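Local coordinates for protein CaaX farnesyltransferase alpha subunit Ram2 (Aspergillus fumigatus, PDB 4L9P) that forms the alpha subunit of a heterodimeric protein farnesyltransferase, which probably attaches farnesyl, and perhaps geranylgeranyl, groups to CAAX proteins, at residues A324-K335 / W346-A357. The protein carries 1 engineered substitution. Sequence-based numbering, arbitrary orientation. Where two conformers were deposited one is given.
Sequences AAEAVKMLTLLK and WEYRIRQITASA
Leu-331 enters a knobs-into-holes socket made by Trp-346, Arg-349, Ile-350 and Ile-353, where the antiparallel helices 323-338 and 343-362 pack with local axes 9.4 Å apart. CD1 meets Ile-353 CD1 tip to tip at 3.5 Å, while CD2 lies 3.6 Å from Trp-346 CE3. Ile-350 and Ile-353 are return knobs. With CG1 anti to the carbonyl carbon (chi1 -68°), Ile-350 extends CG1 to within 3.7 Å of Leu-331 CB and leaves CG2 for Val-328, whose side chain crosses it at about a right angle. Ile-353 sets CD1 against Ala-327 and CG2 against Ala-324, whose CB also meets Ala-357 CB at 3.9 Å. At the other end Leu-334 covers one face of the Trp-346 indole: CB stands 3.6 Å from the five-membered ring centroid, 12° off its normal, a CH-pi contact, and CD1 lies over the six-membered ring. Trp-346 NE1 is hydrogen-bonded to Asp-339 O, which, with Leu-334, probably restrains the indole's rotation. In one of two Glu-347 conformers, extended Lys-335 brings NZ to Glu-347 OE2 at 3.1 Å, on the anti side and 27° out of the carboxylate plane; Arg-343 also bridges this oxygen. Helix 304-317 packs on this C-terminal helical hairpin through Ile-307 on Leu-334 and Ala-315 on Ile-353. Cohesion thus comes mainly from buried apolar surface and interlocking side chains, the cross-pair salt bridge being conformer-dependent.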
ATOM      1  N   ALA A 324     -31.738 -19.082  -3.926  1.00 22.49           N
ATOM      2  CA  ALA A 324     -31.150 -18.527  -2.702  1.00 22.37           C
ATOM      3  C   ALA A 324     -30.556 -19.631  -1.812  1.00 19.14           C
ATOM      4  O   ALA A 324     -29.415 -19.511  -1.318  1.00 17.59           O
ATOM      5  CB  ALA A 324     -32.179 -17.677  -1.921  1.00 25.00           C
ATOM      6  N   ALA A 325     -31.294 -20.728  -1.643  1.00 18.44           N
ATOM      7  CA  ALA A 325     -30.799 -21.833  -0.825  1.00 17.04           C
ATOM      8  C   ALA A 325     -29.523 -22.439  -1.427  1.00 16.16           C
ATOM      9  O   ALA A 325     -28.620 -22.861  -0.692  1.00 16.23           O
ATOM     10  CB  ALA A 325     -31.907 -22.920  -0.643  1.00 18.08           C
ATOM     11  N   GLU A 326     -29.520 -22.585  -2.737  1.00 15.21           N
ATOM     12  CA  GLU A 326     -28.344 -23.155  -3.407  1.00 15.42           C
ATOM     13  C   GLU A 326     -27.120 -22.234  -3.234  1.00 13.93           C
ATOM     14  O   GLU A 326     -26.017 -22.745  -3.062  1.00 13.76           O
ATOM     15  CB  GLU A 326     -28.601 -23.410  -4.888  1.00 17.56           C
ATOM     16  CG  GLU A 326     -27.485 -24.107  -5.633  1.00 20.34           C
ATOM     17  CD  GLU A 326     -27.275 -25.585  -5.277  1.00 23.66           C
ATOM     18  OE1 GLU A 326     -26.228 -26.152  -5.676  1.00 26.62           O
ATOM     19  OE2 GLU A 326     -28.107 -26.176  -4.583  1.00 24.21           O
ATOM     20  N   ALA A 327     -27.321 -20.907  -3.288  1.00 13.10           N
ATOM     21  CA  ALA A 327     -26.236 -19.961  -3.051  1.00 12.45           C
ATOM     22  C   ALA A 327     -25.708 -20.176  -1.647  1.00 12.59           C
ATOM     23  O   ALA A 327     -24.474 -20.211  -1.457  1.00 12.71           O
ATOM     24  CB  ALA A 327     -26.675 -18.504  -3.253  1.00 13.67           C
ATOM     25  N   VAL A 328     -26.621 -20.307  -0.673  1.00 11.72           N
ATOM     26  CA  VAL A 328     -26.203 -20.527   0.692  1.00 11.51           C
ATOM     27  C   VAL A 328     -25.428 -21.835   0.851  1.00 12.06           C
ATOM     28  O   VAL A 328     -24.425 -21.935   1.593  1.00 12.11           O
ATOM     29  CB  VAL A 328     -27.386 -20.428   1.669  1.00 12.87           C
ATOM     30  CG1 VAL A 328     -26.951 -20.840   3.072  1.00 13.51           C
ATOM     31  CG2 VAL A 328     -27.926 -19.000   1.661  1.00 14.11           C
ATOM     32  N   LYS A 329     -25.869 -22.884   0.144  1.00 11.79           N
ATOM     33  CA  LYS A 329     -25.102 -24.117   0.174  1.00 11.64           C
ATOM     34  C   LYS A 329     -23.654 -23.920  -0.347  1.00 10.77           C
ATOM     35  O   LYS A 329     -22.710 -24.501   0.227  1.00 11.21           O
ATOM     36  CB  LYS A 329     -25.803 -25.156  -0.708  1.00 13.66           C
ATOM     37  CG  LYS A 329     -25.132 -26.485  -0.691  1.00 15.59           C
ATOM     38  CD  LYS A 329     -25.804 -27.434  -1.719  1.00 18.42           C
ATOM     39  CE  LYS A 329     -25.061 -28.792  -1.765  1.00 22.07           C
ATOM     40  NZ  LYS A 329     -25.649 -29.808  -2.720  1.00 24.33           N
ATOM     41  N   MET A 330     -23.491 -23.212  -1.480  1.00 10.07           N
ATOM     42  CA  MET A 330     -22.145 -22.981  -2.021  1.00 10.54           C
ATOM     43  C   MET A 330     -21.301 -22.240  -0.980  1.00  9.99           C
ATOM     44  O   MET A 330     -20.143 -22.604  -0.762  1.00 10.28           O
ATOM     45  CB  MET A 330     -22.236 -22.184  -3.317  1.00 11.75           C
ATOM     46  CG  MET A 330     -22.900 -22.901  -4.456  1.00 12.89           C
ATOM     47  SD  MET A 330     -22.053 -24.449  -4.920  1.00 15.73           S
ATOM     48  CE  MET A 330     -23.081 -25.692  -4.028  1.00 18.46           C
ATOM     49  N   LEU A 331     -21.897 -21.222  -0.325  1.00  8.33           N
ATOM     50  CA  LEU A 331     -21.135 -20.428   0.633  1.00  9.49           C
ATOM     51  C   LEU A 331     -20.767 -21.252   1.875  1.00  9.83           C
ATOM     52  O   LEU A 331     -19.738 -21.039   2.518  1.00  9.76           O
ATOM     53  CB  LEU A 331     -21.922 -19.177   0.979  1.00 10.94           C
ATOM     54  CG  LEU A 331     -21.989 -18.156  -0.185  1.00 11.16           C
ATOM     55  CD1 LEU A 331     -23.150 -17.205   0.068  1.00 13.16           C
ATOM     56  CD2 LEU A 331     -20.689 -17.277  -0.265  1.00 10.55           C
ATOM     57  N   THR A 332     -21.658 -22.193   2.232  1.00 10.11           N
ATOM     58  CA  THR A 332     -21.378 -23.121   3.308  1.00 10.79           C
ATOM     59  C   THR A 332     -20.201 -24.058   2.967  1.00 10.29           C
ATOM     60  O   THR A 332     -19.338 -24.315   3.830  1.00 10.39           O
ATOM     61  CB  THR A 332     -22.656 -23.899   3.645  1.00 11.40           C
ATOM     62  OG1 THR A 332     -23.657 -22.963   4.072  1.00 12.91           O
ATOM     63  CG2 THR A 332     -22.352 -24.846   4.783  1.00 11.76           C
ATOM     64  N   LEU A 333     -20.146 -24.543   1.727  1.00  9.27           N
ATOM     65  CA  LEU A 333     -18.971 -25.312   1.330  1.00  9.67           C
ATOM     66  C   LEU A 333     -17.675 -24.492   1.484  1.00  9.59           C
ATOM     67  O   LEU A 333     -16.658 -25.029   1.898  1.00 10.19           O
ATOM     68  CB  LEU A 333     -19.088 -25.808  -0.108  1.00 11.52           C
ATOM     69  CG  LEU A 333     -20.208 -26.835  -0.315  1.00 14.15           C
ATOM     70  CD1 LEU A 333     -20.382 -27.169  -1.795  1.00 16.47           C
ATOM     71  CD2 LEU A 333     -19.852 -28.091   0.431  1.00 15.52           C
ATOM     72  N   LEU A 334     -17.713 -23.213   1.095  1.00  8.67           N
ATOM     73  CA  LEU A 334     -16.534 -22.351   1.222  1.00  8.04           C
ATOM     74  C   LEU A 334     -16.174 -22.168   2.696  1.00  8.00           C
ATOM     75  O   LEU A 334     -14.997 -22.293   3.053  1.00  8.95           O
ATOM     76  CB  LEU A 334     -16.810 -21.008   0.556  1.00  7.69           C
ATOM     77  CG  LEU A 334     -16.788 -21.096  -0.978  1.00  8.00           C
ATOM     78  CD1 LEU A 334     -17.457 -19.894  -1.631  1.00 10.05           C
ATOM     79  CD2 LEU A 334     -15.308 -21.207  -1.540  1.00 10.17           C
ATOM     80  N   LYS A 335     -17.154 -21.873   3.549  1.00  8.45           N
ATOM     81  CA  LYS A 335     -16.828 -21.557   4.907  1.00 10.46           C
ATOM     82  C   LYS A 335     -16.370 -22.780   5.694  1.00 10.23           C
ATOM     83  O   LYS A 335     -15.555 -22.645   6.609  1.00 11.83           O
ATOM     84  CB  LYS A 335     -17.992 -20.793   5.567  1.00 14.13           C
ATOM     85  CG  LYS A 335     -19.005 -21.585   6.161  1.00 17.39           C
ATOM     86  CD  LYS A 335     -20.107 -20.684   6.813  1.00 19.86           C
ATOM     87  CE  LYS A 335     -20.942 -21.550   7.739  1.00 21.69           C
ATOM     88  NZ  LYS A 335     -22.050 -20.814   8.264  1.00 22.52           N
ATOM     89  N   TRP A 346     -17.923 -15.055   3.925  1.00  7.06           N
ATOM     90  CA  TRP A 346     -18.970 -15.955   3.382  1.00  7.41           C
ATOM     91  C   TRP A 346     -20.258 -15.829   4.226  1.00  7.84           C
ATOM     92  O   TRP A 346     -21.354 -15.829   3.641  1.00  9.70           O
ATOM     93  CB  TRP A 346     -18.549 -17.413   3.403  1.00  8.61           C
ATOM     94  CG  TRP A 346     -17.182 -17.658   2.713  1.00  8.25           C
ATOM     95  CD1 TRP A 346     -16.173 -18.408   3.220  1.00  8.80           C
ATOM     96  CD2 TRP A 346     -16.723 -17.201   1.400  1.00  8.07           C
ATOM     97  NE1 TRP A 346     -15.084 -18.444   2.337  1.00  8.48           N
ATOM     98  CE2 TRP A 346     -15.407 -17.733   1.207  1.00  8.33           C
ATOM     99  CE3 TRP A 346     -17.283 -16.401   0.376  1.00  7.67           C
ATOM    100  CZ2 TRP A 346     -14.652 -17.470   0.055  1.00  8.20           C
ATOM    101  CZ3 TRP A 346     -16.531 -16.163  -0.775  1.00  9.01           C
ATOM    102  CH2 TRP A 346     -15.236 -16.670  -0.920  1.00  9.20           C
ATOM    103  N   GLU A 347     -20.141 -15.679   5.545  1.00  8.42           N
ATOM    104  CA  GLU A 347     -21.352 -15.597   6.371  0.55 10.15           C
ATOM    105  C   GLU A 347     -22.046 -14.255   6.131  1.00 10.98           C
ATOM    106  O   GLU A 347     -23.270 -14.195   6.168  1.00 11.41           O
ATOM    107  CB  GLU A 347     -21.052 -15.849   7.859  0.55 12.37           C
ATOM    108  CG  GLU A 347     -20.651 -17.297   8.147  0.55 14.96           C
ATOM    109  CD  GLU A 347     -20.357 -17.636   9.622  0.55 17.67           C
ATOM    110  OE1 GLU A 347     -20.174 -16.730  10.466  0.55 18.83           O
ATOM    111  OE2 GLU A 347     -20.249 -18.835   9.917  0.55 18.33           O
ATOM    112  N   TYR A 348     -21.264 -13.200   5.883  1.00 10.63           N
ATOM    113  CA  TYR A 348     -21.855 -11.886   5.513  1.00 10.30           C
ATOM    114  C   TYR A 348     -22.671 -12.043   4.201  1.00 10.09           C
ATOM    115  O   TYR A 348     -23.804 -11.530   4.088  1.00 11.10           O
ATOM    116  CB  TYR A 348     -20.755 -10.832   5.356  1.00 10.55           C
ATOM    117  CG  TYR A 348     -21.189  -9.525   4.770  1.00 11.93           C
ATOM    118  CD1 TYR A 348     -21.872  -8.610   5.552  1.00 13.40           C
ATOM    119  CD2 TYR A 348     -20.870  -9.173   3.442  1.00 12.44           C
ATOM    120  CE1 TYR A 348     -22.259  -7.370   5.047  1.00 14.68           C
ATOM    121  CE2 TYR A 348     -21.266  -7.934   2.921  1.00 14.06           C
ATOM    122  CZ  TYR A 348     -21.942  -7.027   3.730  1.00 15.38           C
ATOM    123  OH  TYR A 348     -22.346  -5.801   3.230  1.00 17.39           O
ATOM    124  N   ARG A 349     -22.123 -12.772   3.219  1.00 10.82           N
ATOM    125  CA  ARG A 349     -22.845 -13.020   1.970  1.00 11.86           C
ATOM    126  C   ARG A 349     -24.106 -13.826   2.247  1.00 11.07           C
ATOM    127  O   ARG A 349     -25.162 -13.506   1.713  1.00 12.69           O
ATOM    128  CB  ARG A 349     -22.001 -13.737   0.917  1.00 11.51           C
ATOM    129  CG  ARG A 349     -20.849 -12.851   0.387  1.00 12.44           C
ATOM    130  CD  ARG A 349     -21.387 -11.747  -0.556  1.00 14.70           C
ATOM    131  NE  ARG A 349     -21.899 -12.365  -1.779  1.00 16.16           N
ATOM    132  CZ  ARG A 349     -23.088 -12.125  -2.327  1.00 19.23           C
ATOM    133  NH1 ARG A 349     -23.963 -11.278  -1.748  1.00 20.02           N
ATOM    134  NH2 ARG A 349     -23.420 -12.742  -3.471  1.00 20.13           N
ATOM    135  N   ILE A 350     -24.007 -14.864   3.082  1.00 10.77           N
ATOM    136  CA  ILE A 350     -25.218 -15.645   3.467  1.00 11.93           C
ATOM    137  C   ILE A 350     -26.261 -14.718   4.102  1.00 13.44           C
ATOM    138  O   ILE A 350     -27.449 -14.818   3.779  1.00 13.57           O
ATOM    139  CB  ILE A 350     -24.858 -16.778   4.443  1.00 11.31           C
ATOM    140  CG1 ILE A 350     -24.012 -17.835   3.697  1.00 11.99           C
ATOM    141  CG2 ILE A 350     -26.139 -17.421   5.010  1.00 11.69           C
ATOM    142  CD1 ILE A 350     -23.361 -18.902   4.565  1.00 12.41           C
ATOM    143  N   ARG A 351     -25.853 -13.800   4.964  1.00 14.20           N
ATOM    144  CA  ARG A 351     -26.810 -12.890   5.609  0.53 15.33           C
ATOM    145  C   ARG A 351     -27.470 -11.988   4.571  1.00 15.98           C
ATOM    146  O   ARG A 351     -28.660 -11.721   4.644  1.00 17.30           O
ATOM    147  CB  ARG A 351     -26.137 -12.032   6.697  0.53 16.36           C
ATOM    148  CG  ARG A 351     -25.626 -12.854   7.878  0.53 17.50           C
ATOM    149  CD  ARG A 351     -25.392 -12.033   9.169  0.53 19.19           C
ATOM    150  NE  ARG A 351     -24.441 -10.943   9.002  0.53 19.66           N
ATOM    151  CZ  ARG A 351     -23.115 -11.074   9.100  0.53 19.05           C
ATOM    152  NH1 ARG A 351     -22.613 -12.260   9.355  0.53 18.96           N
ATOM    153  NH2 ARG A 351     -22.293 -10.014   8.943  0.53 17.97           N
ATOM    154  N   GLN A 352     -26.685 -11.526   3.592  1.00 15.78           N
ATOM    155  CA  GLN A 352     -27.229 -10.635   2.551  1.00 16.11           C
ATOM    156  C   GLN A 352     -28.239 -11.384   1.695  1.00 16.42           C
ATOM    157  O   GLN A 352     -29.311 -10.862   1.401  1.00 18.01           O
ATOM    158  CB  GLN A 352     -26.147 -10.159   1.604  1.00 17.33           C
ATOM    159  CG  GLN A 352     -25.160  -9.126   2.179  1.00 17.54           C
ATOM    160  CD  GLN A 352     -24.255  -8.557   1.096  1.00 19.22           C
ATOM    161  OE1 GLN A 352     -23.574  -9.301   0.388  1.00 19.84           O
ATOM    162  NE2 GLN A 352     -24.243  -7.225   0.964  1.00 21.00           N
ATOM    163  N   ILE A 353     -27.909 -12.619   1.328  1.00 15.76           N
ATOM    164  CA  ILE A 353     -28.786 -13.429   0.489  1.00 17.10           C
ATOM    165  C   ILE A 353     -30.076 -13.804   1.242  1.00 17.74           C
ATOM    166  O   ILE A 353     -31.203 -13.778   0.701  1.00 18.79           O
ATOM    167  CB  ILE A 353     -28.072 -14.706   0.022  1.00 18.26           C
ATOM    168  CG1 ILE A 353     -26.904 -14.321  -0.888  1.00 19.50           C
ATOM    169  CG2 ILE A 353     -29.125 -15.665  -0.642  1.00 17.84           C
ATOM    170  CD1 ILE A 353     -25.925 -15.449  -1.193  1.00 20.63           C
ATOM    171  N   THR A 354     -29.926 -14.133   2.513  1.00 18.47           N
ATOM    172  CA  THR A 354     -31.061 -14.470   3.356  1.00 19.94           C
ATOM    173  C   THR A 354     -31.995 -13.238   3.542  1.00 21.39           C
ATOM    174  O   THR A 354     -33.219 -13.369   3.477  1.00 22.41           O
ATOM    175  CB  THR A 354     -30.568 -14.951   4.740  1.00 21.88           C
ATOM    176  OG1 THR A 354     -29.755 -16.116   4.582  1.00 22.63           O
ATOM    177  CG2 THR A 354     -31.762 -15.270   5.655  1.00 22.63           C
ATOM    178  N   ALA A 355     -31.412 -12.045   3.721  1.00 21.32           N
ATOM    179  CA  ALA A 355     -32.219 -10.835   3.833  1.00 22.29           C
ATOM    180  C   ALA A 355     -32.914 -10.562   2.514  1.00 23.66           C
ATOM    181  O   ALA A 355     -34.085 -10.168   2.484  1.00 24.27           O
ATOM    182  CB  ALA A 355     -31.354  -9.648   4.226  1.00 21.57           C
ATOM    183  N   SER A 356     -32.179 -10.716   1.416  1.00 24.36           N
ATOM    184  CA  SER A 356     -32.756 -10.441   0.103  1.00 26.55           C
ATOM    185  C   SER A 356     -33.940 -11.370  -0.178  1.00 26.26           C
ATOM    186  O   SER A 356     -34.984 -10.941  -0.698  1.00 26.00           O
ATOM    187  CB  SER A 356     -31.692 -10.543  -0.996  1.00 29.43           C
ATOM    188  OG  SER A 356     -32.333 -10.513  -2.262  1.00 32.60           O
ATOM    189  N   ALA A 357     -33.751 -12.652   0.145  1.00 26.94           N
ATOM    190  CA  ALA A 357     -34.781 -13.681  -0.045  1.00 27.01           C
ATOM    191  C   ALA A 357     -35.981 -13.423   0.848  1.00 28.82           C
ATOM    192  O   ALA A 357     -37.132 -13.651   0.435  1.00 29.91           O
ATOM    193  CB  ALA A 357     -34.193 -15.083   0.208  1.00 26.57           C
TER